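Local coordinates for fatty acid CoA ligase (Marinactinospora thermotolerans, PDB 6SQ8), which is a member of the ANL superfamily of AMP-binding enzymes and binds adenosine monophosphate and 1-ethanoyl-9H-pyrido[3,4-b]indole-3-carboxylic acid, at residues Val346-Val351 with Trp375-Asp380; Leu392-Gln397 with Tyr408-Glu413; His242-Pro247 with Arg269-Gly274. One frame throughout, in Å; residues are numbered along the deposited sequence.

Interaction 1. Residues Val346-Val351 with Trp375-Asp380; sequences VGEVWV and WLRTGD. With AMP (adenosine monophosphate), chain G.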
loop_
_atom_site.group_PDB
_atom_site.type_symbol
_atom_site.label_atom_id
_atom_site.label_comp_id
_atom_site.label_asym_id
_atom_site.label_seq_id
_atom_site.Cartn_x
_atom_site.Cartn_y
_atom_site.Cartn_z
ATOM N N VAL A 346 8.475 2.557 -24.059
ATOM C CA VAL A 346 7.373 2.499 -23.111
ATOM C C VAL A 346 6.512 1.277 -23.430
ATOM O O VAL A 346 6.157 1.051 -24.585
ATOM C CB VAL A 346 6.542 3.795 -23.108
ATOM C CG1 VAL A 346 5.373 3.744 -22.119
ATOM C CG2 VAL A 346 7.436 4.997 -22.820
ATOM N N GLY A 347 6.198 0.511 -22.380
ATOM C CA GLY A 347 5.371 -0.690 -22.457
ATOM C C GLY A 347 4.915 -1.143 -21.075
ATOM O O GLY A 347 5.128 -0.424 -20.088
ATOM N N GLU A 348 4.291 -2.331 -21.020
ATOM C CA GLU A 348 3.749 -2.901 -19.798
ATOM C C GLU A 348 4.882 -3.419 -18.915
ATOM O O GLU A 348 5.786 -4.094 -19.390
ATOM C CB GLU A 348 2.820 -4.075 -20.078
ATOM C CG GLU A 348 1.559 -3.711 -20.815
ATOM C CD GLU A 348 0.671 -4.912 -21.089
ATOM O OE1 GLU A 348 0.310 -5.597 -20.111
ATOM O OE2 GLU A 348 0.373 -5.165 -22.272
ATOM N N VAL A 349 4.788 -3.107 -17.617
ATOM C CA VAL A 349 5.747 -3.521 -16.616
ATOM C C VAL A 349 5.362 -4.930 -16.149
ATOM O O VAL A 349 4.245 -5.156 -15.677
ATOM C CB VAL A 349 5.778 -2.510 -15.456
ATOM C CG1 VAL A 349 6.708 -2.945 -14.337
ATOM C CG2 VAL A 349 6.134 -1.106 -15.948
ATOM N N TRP A 350 6.280 -5.880 -16.346
ATOM C CA TRP A 350 6.138 -7.252 -15.879
ATOM C C TRP A 350 7.237 -7.536 -14.862
ATOM O O TRP A 350 8.364 -7.051 -15.004
ATOM C CB TRP A 350 6.215 -8.261 -17.026
ATOM C CG TRP A 350 5.043 -8.240 -17.950
ATOM C CD1 TRP A 350 4.751 -7.267 -18.852
ATOM C CD2 TRP A 350 4.025 -9.241 -18.099
ATOM N NE1 TRP A 350 3.619 -7.593 -19.549
ATOM C CE2 TRP A 350 3.146 -8.795 -19.105
ATOM C CE3 TRP A 350 3.764 -10.470 -17.488
ATOM C CZ2 TRP A 350 2.027 -9.517 -19.508
ATOM C CZ3 TRP A 350 2.665 -11.200 -17.895
ATOM C CH2 TRP A 350 1.815 -10.731 -18.898
ATOM N N VAL A 351 6.891 -8.357 -13.871
ATOM C CA VAL A 351 7.700 -8.559 -12.705
ATOM C C VAL A 351 7.792 -10.064 -12.415
ATOM O O VAL A 351 6.816 -10.779 -12.552
ATOM C CB VAL A 351 7.105 -7.754 -11.533
ATOM C CG1 VAL A 351 7.493 -8.308 -10.174
ATOM C CG2 VAL A 351 7.463 -6.283 -11.635
ATOM N N TRP A 375 6.000 -14.721 -14.598
ATOM C CA TRP A 375 5.980 -13.260 -14.717
ATOM C C TRP A 375 4.583 -12.751 -14.397
ATOM O O TRP A 375 3.599 -13.331 -14.838
ATOM C CB TRP A 375 6.419 -12.804 -16.115
ATOM C CG TRP A 375 7.878 -13.030 -16.370
ATOM C CD1 TRP A 375 8.463 -14.172 -16.832
ATOM C CD2 TRP A 375 8.949 -12.098 -16.140
ATOM N NE1 TRP A 375 9.821 -14.016 -16.898
ATOM C CE2 TRP A 375 10.148 -12.749 -16.498
ATOM C CE3 TRP A 375 9.015 -10.777 -15.689
ATOM C CZ2 TRP A 375 11.390 -12.120 -16.418
ATOM C CZ3 TRP A 375 10.241 -10.161 -15.607
ATOM C CH2 TRP A 375 11.412 -10.823 -15.965
ATOM N N LEU A 376 4.531 -11.656 -13.637
ATOM C CA LEU A 376 3.292 -10.977 -13.264
ATOM C C LEU A 376 3.154 -9.670 -14.053
ATOM O O LEU A 376 4.084 -8.895 -14.156
ATOM C CB LEU A 376 3.317 -10.723 -11.756
ATOM C CG LEU A 376 2.275 -9.736 -11.239
ATOM C CD1 LEU A 376 0.891 -10.265 -11.487
ATOM C CD2 LEU A 376 2.462 -9.477 -9.759
ATOM N N ARG A 377 1.978 -9.490 -14.652
ATOM C CA ARG A 377 1.521 -8.260 -15.308
ATOM C C ARG A 377 1.039 -7.303 -14.208
ATOM O O ARG A 377 -0.032 -7.481 -13.647
ATOM C CB ARG A 377 0.399 -8.649 -16.280
ATOM C CG ARG A 377 -0.094 -7.610 -17.277
ATOM C CD ARG A 377 -1.351 -8.210 -17.909
ATOM N NE ARG A 377 -2.100 -7.375 -18.853
ATOM C CZ ARG A 377 -2.109 -7.518 -20.187
ATOM N NH1 ARG A 377 -1.360 -8.433 -20.779
ATOM N NH2 ARG A 377 -2.855 -6.721 -20.934
ATOM N N THR A 378 1.844 -6.287 -13.906
ATOM C CA THR A 378 1.546 -5.336 -12.848
ATOM C C THR A 378 0.258 -4.574 -13.150
ATOM O O THR A 378 -0.487 -4.267 -12.240
ATOM C CB THR A 378 2.675 -4.322 -12.651
ATOM O OG1 THR A 378 2.852 -3.622 -13.885
ATOM C CG2 THR A 378 3.970 -4.968 -12.197
ATOM N N GLY A 379 0.036 -4.251 -14.427
ATOM C CA GLY A 379 -1.062 -3.362 -14.826
ATOM C C GLY A 379 -0.599 -1.927 -15.054
ATOM O O GLY A 379 -1.395 -1.066 -15.400
ATOM N N ASP A 380 0.705 -1.684 -14.829
ATOM C CA ASP A 380 1.327 -0.409 -15.029
ATOM C C ASP A 380 2.088 -0.435 -16.348
ATOM O O ASP A 380 2.473 -1.501 -16.846
ATOM C CB ASP A 380 2.292 -0.070 -13.901
ATOM C CG ASP A 380 1.586 0.181 -12.592
ATOM O OD1 ASP A 380 0.552 0.927 -12.625
ATOM O OD2 ASP A 380 2.053 -0.388 -11.539
HETATM P P AMP G . -3.240 -1.893 -6.228
HETATM O O1P AMP G . -2.399 -2.807 -5.385
HETATM O O2P AMP G . -3.749 -2.517 -7.535
HETATM O O3P AMP G . -4.308 -1.226 -5.390
HETATM O "O5'" AMP G . -2.191 -0.696 -6.625
HETATM C "C5'" AMP G . -1.103 -0.785 -7.568
HETATM C "C4'" AMP G . -0.954 0.478 -8.410
HETATM O "O4'" AMP G . -0.768 1.650 -7.630
HETATM C "C3'" AMP G . 0.270 0.427 -9.280
HETATM O "O3'" AMP G . -0.163 -0.125 -10.490
HETATM C "C2'" AMP G . 0.787 1.857 -9.422
HETATM O "O2'" AMP G . 0.377 2.600 -10.593
HETATM C "C1'" AMP G . 0.230 2.527 -8.177
HETATM N N9 AMP G . 1.349 2.765 -7.227
HETATM C C8 AMP G . 1.618 2.111 -6.073
HETATM N N7 AMP G . 2.735 2.620 -5.486
HETATM C C5 AMP G . 3.191 3.612 -6.284
HETATM C C6 AMP G . 4.330 4.563 -6.275
HETATM N N6 AMP G . 5.217 4.576 -5.274
HETATM N N1 AMP G . 4.429 5.427 -7.303
HETATM C C2 AMP G . 3.528 5.429 -8.325
HETATM N N3 AMP G . 2.469 4.593 -8.415
HETATM C C4 AMP G . 2.264 3.693 -7.433
HETATM O O HOH W 1 0.973 -4.358 -17.332
#
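Val351 and Leu376 form a hydrogen-bonded pair between the antiparallel strands 347-352 and 375-378. Leu376 N donates a hydrogen bond to Val351 O, 2.7 Å away, and Val351 N returns one to Leu376 O. Val349 O accepts two hydrogen bonds from one residue, from Thr378 N and Thr378 OG1. Thr378 OG1 sits between its backbone N and carbonyl carbon (chi1 59°), where it also accepts from Asp380 N in an ST turn. Gly379 then turns the corner, and Val349 N meets Asp380 O at 2.9 Å on a nearly straight line (177°). A water joins Glu348 OE1, Gly379 N and Asp380 O. Past this corner the Asp380 carboxylate accepts a bond from AMP O2' and another from Tyr297 OH.

Glu348 and Arg377 form a salt bridge of charges alone. Glu348 OE1 lies over the centre of the guanidinium face, 3.2 Å from Arg377 NE, so no N-H points at it. The Arg377 chain runs extended across the Trp350 indole, and Trp375 CB touches Trp350 CE3. Arg334 makes cation-pi contacts with both tryptophans. Arg377 CB makes a CH-pi contact, 3.6 Å from the centroid of the six-membered ring of Trp350, over its face.

Interaction 2. Residues Leu392-Gln397 with Tyr408-Glu413; sequences LTDRLQ and YSRRVE. With AMP (adenosine monophosphate), chain G.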
loop_
_atom_site.group_PDB
_atom_site.type_symbol
_atom_site.label_atom_id
_atom_site.label_comp_id
_atom_site.label_asym_id
_atom_site.label_seq_id
_atom_site.Cartn_x
_atom_site.Cartn_y
_atom_site.Cartn_z
ATOM N N LEU A 392 7.128 5.227 -14.234
ATOM C CA LEU A 392 5.790 4.836 -14.600
ATOM C C LEU A 392 5.102 6.003 -15.309
ATOM O O LEU A 392 5.006 7.076 -14.737
ATOM C CB LEU A 392 4.998 4.465 -13.346
ATOM C CG LEU A 392 5.560 3.284 -12.542
ATOM C CD1 LEU A 392 4.667 2.962 -11.351
ATOM C CD2 LEU A 392 5.772 2.041 -13.403
ATOM N N THR A 393 4.558 5.742 -16.510
ATOM C CA THR A 393 3.836 6.731 -17.272
ATOM C C THR A 393 2.323 6.616 -17.073
ATOM O O THR A 393 1.617 7.596 -17.328
ATOM C CB THR A 393 4.186 6.633 -18.759
ATOM O OG1 THR A 393 3.688 5.388 -19.266
ATOM C CG2 THR A 393 5.671 6.810 -18.996
ATOM N N ASP A 394 1.830 5.453 -16.638
ATOM C CA ASP A 394 0.386 5.270 -16.478
ATOM C C ASP A 394 0.025 3.874 -15.949
ATOM O O ASP A 394 0.698 2.894 -16.182
ATOM C CB ASP A 394 -0.358 5.432 -17.810
ATOM C CG ASP A 394 -1.327 6.603 -17.869
ATOM O OD1 ASP A 394 -1.863 6.979 -16.809
ATOM O OD2 ASP A 394 -1.541 7.118 -18.979
ATOM N N ARG A 395 -1.109 3.819 -15.264
ATOM C CA ARG A 395 -1.951 2.624 -15.170
ATOM C C ARG A 395 -2.465 2.320 -16.590
ATOM O O ARG A 395 -2.828 3.223 -17.320
ATOM C CB ARG A 395 -3.061 2.976 -14.168
ATOM C CG ARG A 395 -3.606 1.860 -13.296
ATOM C CD ARG A 395 -2.621 0.844 -12.747
ATOM N NE ARG A 395 -3.360 -0.373 -12.430
ATOM C CZ ARG A 395 -2.870 -1.406 -11.749
ATOM N NH1 ARG A 395 -1.594 -1.426 -11.416
ATOM N NH2 ARG A 395 -3.655 -2.413 -11.402
ATOM N N LEU A 396 -2.486 1.050 -16.973
ATOM C CA LEU A 396 -2.854 0.622 -18.342
ATOM C C LEU A 396 -4.274 1.097 -18.718
ATOM O O LEU A 396 -4.526 1.473 -19.847
ATOM C CB LEU A 396 -2.744 -0.906 -18.384
ATOM C CG LEU A 396 -2.795 -1.576 -19.758
ATOM C CD1 LEU A 396 -1.862 -0.908 -20.748
ATOM C CD2 LEU A 396 -2.435 -3.058 -19.655
ATOM N N GLN A 397 -5.199 1.082 -17.757
ATOM C CA GLN A 397 -6.580 1.523 -17.965
ATOM C C GLN A 397 -6.686 3.060 -18.149
ATOM O O GLN A 397 -7.730 3.548 -18.565
ATOM C CB GLN A 397 -7.453 1.040 -16.799
ATOM N N TYR A 408 0.026 9.572 -22.227
ATOM C CA TYR A 408 0.102 9.017 -20.879
ATOM C C TYR A 408 -0.342 10.101 -19.908
ATOM O O TYR A 408 0.255 11.169 -19.851
ATOM C CB TYR A 408 1.499 8.485 -20.594
ATOM C CG TYR A 408 1.908 7.395 -21.554
ATOM C CD1 TYR A 408 1.268 6.167 -21.553
ATOM C CD2 TYR A 408 2.876 7.623 -22.524
ATOM C CE1 TYR A 408 1.604 5.178 -22.468
ATOM C CE2 TYR A 408 3.230 6.644 -23.434
ATOM C CZ TYR A 408 2.594 5.416 -23.407
ATOM O OH TYR A 408 2.959 4.464 -24.306
ATOM N N SER A 409 -1.429 9.833 -19.191
ATOM C CA SER A 409 -2.050 10.851 -18.365
ATOM C C SER A 409 -1.087 11.375 -17.285
ATOM O O SER A 409 -1.184 12.530 -16.927
ATOM C CB SER A 409 -3.328 10.362 -17.764
ATOM O OG SER A 409 -3.126 9.107 -17.153
ATOM N N ARG A 410 -0.170 10.541 -16.779
ATOM C CA ARG A 410 0.713 10.983 -15.691
ATOM C C ARG A 410 1.724 12.011 -16.218
ATOM O O ARG A 410 2.071 12.936 -15.505
ATOM C CB ARG A 410 1.390 9.808 -14.977
ATOM C CG ARG A 410 0.447 9.062 -14.047
ATOM C CD ARG A 410 1.120 8.175 -13.017
ATOM N NE ARG A 410 0.329 6.964 -12.772
ATOM C CZ ARG A 410 0.789 5.878 -12.172
ATOM N NH1 ARG A 410 2.001 5.892 -11.648
ATOM N NH2 ARG A 410 0.054 4.789 -12.085
ATOM N N ARG A 411 2.163 11.873 -17.470
ATOM C CA ARG A 411 3.073 12.838 -18.073
ATOM C C ARG A 411 2.383 14.207 -18.126
ATOM O O ARG A 411 3.024 15.221 -17.870
ATOM C CB ARG A 411 3.553 12.417 -19.473
ATOM C CG ARG A 411 4.501 11.224 -19.500
ATOM C CD ARG A 411 5.771 11.261 -20.355
ATOM N NE ARG A 411 5.723 11.994 -21.620
ATOM C CZ ARG A 411 5.536 11.461 -22.834
ATOM N NH1 ARG A 411 5.420 10.149 -22.995
ATOM N NH2 ARG A 411 5.510 12.246 -23.900
ATOM N N VAL A 412 1.072 14.245 -18.428
ATOM C CA VAL A 412 0.330 15.495 -18.534
ATOM C C VAL A 412 0.153 16.124 -17.143
ATOM O O VAL A 412 0.250 17.352 -16.992
ATOM C CB VAL A 412 -1.024 15.290 -19.245
ATOM C CG1 VAL A 412 -1.817 16.596 -19.381
ATOM C CG2 VAL A 412 -0.821 14.680 -20.615
ATOM N N GLU A 413 -0.106 15.288 -16.130
ATOM C CA GLU A 413 -0.275 15.728 -14.738
ATOM C C GLU A 413 1.031 16.330 -14.197
ATOM O O GLU A 413 0.997 17.347 -13.505
ATOM C CB GLU A 413 -0.717 14.556 -13.858
ATOM C CG GLU A 413 -2.128 14.066 -14.153
ATOM C CD GLU A 413 -2.467 12.664 -13.656
ATOM O OE1 GLU A 413 -1.623 12.046 -12.946
ATOM O OE2 GLU A 413 -3.572 12.192 -14.003
HETATM P P AMP G . -3.240 -1.893 -6.228
HETATM O O1P AMP G . -2.399 -2.807 -5.385
HETATM O O2P AMP G . -3.749 -2.517 -7.535
HETATM O O3P AMP G . -4.308 -1.226 -5.390
HETATM O "O5'" AMP G . -2.191 -0.696 -6.625
HETATM C "C5'" AMP G . -1.103 -0.785 -7.568
HETATM C "C4'" AMP G . -0.954 0.478 -8.410
HETATM O "O4'" AMP G . -0.768 1.650 -7.630
HETATM C "C3'" AMP G . 0.270 0.427 -9.280
HETATM O "O3'" AMP G . -0.163 -0.125 -10.490
HETATM C "C2'" AMP G . 0.787 1.857 -9.422
HETATM O "O2'" AMP G . 0.377 2.600 -10.593
HETATM C "C1'" AMP G . 0.230 2.527 -8.177
HETATM N N9 AMP G . 1.349 2.765 -7.227
HETATM C C8 AMP G . 1.618 2.111 -6.073
HETATM N N7 AMP G . 2.735 2.620 -5.486
HETATM C C5 AMP G . 3.191 3.612 -6.284
HETATM C C6 AMP G . 4.330 4.563 -6.275
HETATM N N6 AMP G . 5.217 4.576 -5.274
HETATM N N1 AMP G . 4.429 5.427 -7.303
HETATM C C2 AMP G . 3.528 5.429 -8.325
HETATM N N3 AMP G . 2.469 4.593 -8.415
HETATM C C4 AMP G . 2.264 3.693 -7.433
#
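Asp394 meets the first turn of the helix that starts at Ser409. The contact sets strand 390-395 against the N-terminal end of helix 409-418, which belongs to the AMP-binding enzyme C-terminal domain. Strand and helix each bring an arginine, Arg395 and Arg410, to the AMP site. Ser409 N donates to Asp394 OD2 at 2.7 Å. The N-H comes from above the carboxylate plane, 41° out of it. Asp394 OD1 is 2.5 Å from Ser409 OG. The carboxylate thus lies against the N-terminal end of the helix, where the helix dipole would probably favour its negative charge.

This is the tight, buried part of the contact. Thr393 OG1 sits 3.4 Å above the plane of the Tyr408 ring, offset toward the rim, while Asp394 OD2 lies at the edge of the same ring. The Tyr408 hydroxyl finds its partner in Asn406. Thr393 O touches Tyr408 CB. Arg410 CB lies 3.2 Å from Thr393 O, and the bond from Arg410 N to that oxygen is weak.

Arg410 runs from the helix past the strand to AMP. Its chain bends at chi3 (-145°) and passes beside Leu392, with Leu392 CB 3.7 Å from Arg410 NH1. The guanidinium meets the ribose edge-on: Arg410 NH2 donates to AMP O2' at 2.7 Å.

The looser side lies toward Arg395 and Arg411. Both are partly exposed and give little surface to the contact. Arg395 CB comes only to 4.2 Å from Arg410 NH2.

Backbone hydrogen bonds of both Thr393 and Asp394 with Val381, a classic beta bulge, pair this strand with strand 380-384. Val346 packs on Thr393 and Tyr408. Beyond the helix, strand 422-432 places Val427 against Ser409 and Val412.

Interaction 3. Residues His242-Pro247 with Arg269-Gly274; sequences HVFLAP and RVVYGG. With AMP (adenosine monophosphate), chain G; EQ2 (1-ethanoyl-9~{H}-pyrido[3,4-b]indole-3-carboxylic acid), chain F.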
loop_
_atom_site.group_PDB
_atom_site.type_symbol
_atom_site.label_atom_id
_atom_site.label_comp_id
_atom_site.label_asym_id
_atom_site.label_seq_id
_atom_site.Cartn_x
_atom_site.Cartn_y
_atom_site.Cartn_z
ATOM N N HIS A 242 11.802 5.191 11.415
ATOM C CA HIS A 242 11.124 4.925 10.182
ATOM C C HIS A 242 9.664 5.309 10.341
ATOM O O HIS A 242 9.139 5.280 11.463
ATOM C CB HIS A 242 11.243 3.450 9.810
ATOM C CG HIS A 242 12.637 2.993 9.527
ATOM N ND1 HIS A 242 13.632 3.021 10.491
ATOM C CD2 HIS A 242 13.193 2.498 8.400
ATOM C CE1 HIS A 242 14.744 2.559 9.964
ATOM N NE2 HIS A 242 14.496 2.224 8.682
ATOM N N VAL A 243 9.046 5.671 9.212
ATOM C CA VAL A 243 7.620 5.900 9.128
ATOM C C VAL A 243 7.192 5.623 7.686
ATOM O O VAL A 243 7.962 5.827 6.769
ATOM C CB VAL A 243 7.244 7.327 9.566
ATOM C CG1 VAL A 243 7.936 8.370 8.728
ATOM C CG2 VAL A 243 5.747 7.556 9.513
ATOM N N PHE A 244 5.957 5.155 7.522
ATOM C CA PHE A 244 5.368 4.985 6.222
ATOM C C PHE A 244 4.125 5.867 6.107
ATOM O O PHE A 244 3.268 5.821 6.984
ATOM C CB PHE A 244 4.992 3.533 5.949
ATOM C CG PHE A 244 4.693 3.261 4.493
ATOM C CD1 PHE A 244 3.502 3.671 3.918
ATOM C CD2 PHE A 244 5.614 2.610 3.691
ATOM C CE1 PHE A 244 3.248 3.425 2.576
ATOM C CE2 PHE A 244 5.364 2.377 2.350
ATOM C CZ PHE A 244 4.183 2.790 1.793
ATOM N N LEU A 245 4.059 6.628 5.002
ATOM C CA LEU A 245 3.022 7.605 4.716
ATOM C C LEU A 245 2.493 7.399 3.299
ATOM O O LEU A 245 3.255 7.011 2.393
ATOM C CB LEU A 245 3.628 9.004 4.812
ATOM C CG LEU A 245 4.245 9.364 6.147
ATOM C CD1 LEU A 245 4.938 10.707 6.044
ATOM C CD2 LEU A 245 3.186 9.389 7.220
ATOM N N ALA A 246 1.195 7.681 3.117
ATOM C CA ALA A 246 0.634 7.928 1.796
ATOM C C ALA A 246 1.247 9.218 1.268
ATOM O O ALA A 246 1.584 10.103 2.052
ATOM C CB ALA A 246 -0.869 8.034 1.853
ATOM N N PRO A 247 1.439 9.360 -0.062
ATOM C CA PRO A 247 2.064 10.563 -0.606
ATOM C C PRO A 247 1.442 11.873 -0.107
ATOM O O PRO A 247 2.182 12.781 0.248
ATOM C CB PRO A 247 1.886 10.369 -2.112
ATOM C CG PRO A 247 1.920 8.866 -2.290
ATOM C CD PRO A 247 1.144 8.358 -1.097
ATOM N N ARG A 269 14.518 6.975 7.735
ATOM C CA ARG A 269 13.709 6.767 6.536
ATOM C C ARG A 269 12.258 7.250 6.699
ATOM O O ARG A 269 11.526 6.802 7.563
ATOM C CB ARG A 269 13.774 5.298 6.105
ATOM C CG ARG A 269 14.603 5.122 4.836
ATOM C CD ARG A 269 15.289 3.807 4.717
ATOM N NE ARG A 269 16.506 3.882 3.917
ATOM C CZ ARG A 269 17.660 4.309 4.427
ATOM N NH1 ARG A 269 17.643 5.180 5.414
ATOM N NH2 ARG A 269 18.829 3.802 4.050
ATOM N N VAL A 270 11.862 8.196 5.843
ATOM C CA VAL A 270 10.496 8.591 5.672
ATOM C C VAL A 270 10.007 7.941 4.383
ATOM O O VAL A 270 10.376 8.353 3.308
ATOM C CB VAL A 270 10.326 10.116 5.636
ATOM C CG1 VAL A 270 8.892 10.510 5.295
ATOM C CG2 VAL A 270 10.737 10.750 6.950
ATOM N N VAL A 271 9.208 6.891 4.535
ATOM C CA VAL A 271 8.820 6.054 3.436
ATOM C C VAL A 271 7.426 6.461 2.978
ATOM O O VAL A 271 6.529 6.619 3.792
ATOM C CB VAL A 271 8.854 4.565 3.828
ATOM C CG1 VAL A 271 8.635 3.664 2.620
ATOM C CG2 VAL A 271 10.165 4.219 4.522
ATOM N N TYR A 272 7.261 6.592 1.664
ATOM C CA TYR A 272 5.965 6.940 1.121
ATOM C C TYR A 272 5.753 6.167 -0.177
ATOM O O TYR A 272 6.710 5.783 -0.838
ATOM C CB TYR A 272 5.862 8.461 0.944
ATOM C CG TYR A 272 6.684 9.002 -0.202
ATOM C CD1 TYR A 272 8.045 9.222 -0.058
ATOM C CD2 TYR A 272 6.105 9.252 -1.438
ATOM C CE1 TYR A 272 8.805 9.687 -1.121
ATOM C CE2 TYR A 272 6.861 9.725 -2.501
ATOM C CZ TYR A 272 8.214 9.944 -2.348
ATOM O OH TYR A 272 8.947 10.388 -3.406
ATOM N N GLY A 273 4.489 5.929 -0.512
ATOM C CA GLY A 273 4.131 5.242 -1.739
ATOM C C GLY A 273 2.686 4.783 -1.679
ATOM O O GLY A 273 1.971 5.081 -0.703
ATOM N N GLY A 274 2.257 4.047 -2.705
ATOM C CA GLY A 274 0.929 3.513 -2.748
ATOM C C GLY A 274 0.047 4.249 -3.735
ATOM O O GLY A 274 -1.054 3.824 -4.068
HETATM P P AMP G . -3.240 -1.893 -6.228
HETATM O O1P AMP G . -2.399 -2.807 -5.385
HETATM O O2P AMP G . -3.749 -2.517 -7.535
HETATM O O3P AMP G . -4.308 -1.226 -5.390
HETATM O "O5'" AMP G . -2.191 -0.696 -6.625
HETATM C "C5'" AMP G . -1.103 -0.785 -7.568
HETATM C "C4'" AMP G . -0.954 0.478 -8.410
HETATM O "O4'" AMP G . -0.768 1.650 -7.630
HETATM C "C3'" AMP G . 0.270 0.427 -9.280
HETATM O "O3'" AMP G . -0.163 -0.125 -10.490
HETATM C "C2'" AMP G . 0.787 1.857 -9.422
HETATM O "O2'" AMP G . 0.377 2.600 -10.593
HETATM C "C1'" AMP G . 0.230 2.527 -8.177
HETATM N N9 AMP G . 1.349 2.765 -7.227
HETATM C C8 AMP G . 1.618 2.111 -6.073
HETATM N N7 AMP G . 2.735 2.620 -5.486
HETATM C C5 AMP G . 3.191 3.612 -6.284
HETATM C C6 AMP G . 4.330 4.563 -6.275
HETATM N N6 AMP G . 5.217 4.576 -5.274
HETATM N N1 AMP G . 4.429 5.427 -7.303
HETATM C C2 AMP G . 3.528 5.429 -8.325
HETATM N N3 AMP G . 2.469 4.593 -8.415
HETATM C C4 AMP G . 2.264 3.693 -7.433
HETATM C C1 EQ2 F . 5.535 -0.888 -1.242
HETATM C C2 EQ2 F . 4.198 -0.347 -1.614
HETATM O O1 EQ2 F . 4.050 0.858 -1.704
HETATM C C3 EQ2 F . 3.040 -1.287 -1.817
HETATM N N1 EQ2 F . 1.981 -0.800 -2.475
HETATM C C4 EQ2 F . 0.899 -1.570 -2.674
HETATM C C5 EQ2 F . -0.281 -0.945 -3.386
HETATM O O2 EQ2 F . -0.165 0.226 -3.805
HETATM O O3 EQ2 F . -1.302 -1.651 -3.455
HETATM C C6 EQ2 F . 0.819 -2.878 -2.214
HETATM C C7 EQ2 F . 1.897 -3.412 -1.533
HETATM C C8 EQ2 F . 2.185 -4.691 -0.940
HETATM C C9 EQ2 F . 1.491 -5.892 -0.811
HETATM C C10 EQ2 F . 2.098 -6.948 -0.166
HETATM C C11 EQ2 F . 3.383 -6.827 0.357
HETATM C C12 EQ2 F . 4.103 -5.663 0.236
HETATM C C13 EQ2 F . 3.487 -4.597 -0.415
HETATM N N2 EQ2 F . 3.977 -3.328 -0.659
HETATM C C14 EQ2 F . 3.034 -2.605 -1.331
#
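A beta-alpha-beta unit brings strands 242-245 and 269-273 side by side in parallel, with helix 247-255 in the connection between them. Val243 N donates to Arg269 O, Val271 N to Val243 O at 2.8 Å, and Leu245 N to Val271 O at 2.8 Å. The last bond, from Gly273 N to Leu245 O, is weak.

On one face of the strand pair, Phe244 lies across Val271. Phe244 CG stands anti to the backbone N (chi1 -166°), and Phe244 CD2 meets Val271 CG1 at 3.4 Å. Val271 O lies over a face of the ring, offset toward the rim. EQ2 O1 approaches the ring edge, 4.0 Å from Phe244 CZ. Farther back, the His242 ring runs beside Arg269 CB, and His242 NE2 is hydrogen-bonded to Tyr189 O.

On the other face, Val243 CG1 rests against Val270 CG2, and Val270 CG1 meets Leu245 CD1 at 4.0 Å. Leu250 of the connecting helix covers Val270 and Tyr272. Pro247 CG comes to the Tyr272 ring edge, while the Tyr272 hydroxyl is hydrogen-bonded to His313 and Gln295.

At the strand ends, Gly274 N lies 3.2 Å from AMP N7 and Gly274 CA lies near EQ2 O2. The backbone angles of Gly274 call for glycine. The chemistry is therefore divided: apolar side chains and backbone bonds hold the pair together, while a ring edge and bare glycine backbone face the two ligands.

In the fold
From the N terminus, interaction 3 comes first. It closes a loop of 21 residues that includes helix 247-255. Interaction 1 follows and closes a loop of 23 residues between strands 347-352 and 375-378. Interaction 2 closes the shortest loop, 10 residues, and brings strand 390-395 against helix 409-418. The three loops run in series, and none nests in or crosses another. Interactions 1 and 2 touch directly, through Gly379 with Leu396 and through Val346 with Tyr408. Interaction 3 stands apart, its nearest atoms about 9 Å from interaction 1 and about 8 Å from interaction 2. Adenosine monophosphate touches all three and lies where they converge.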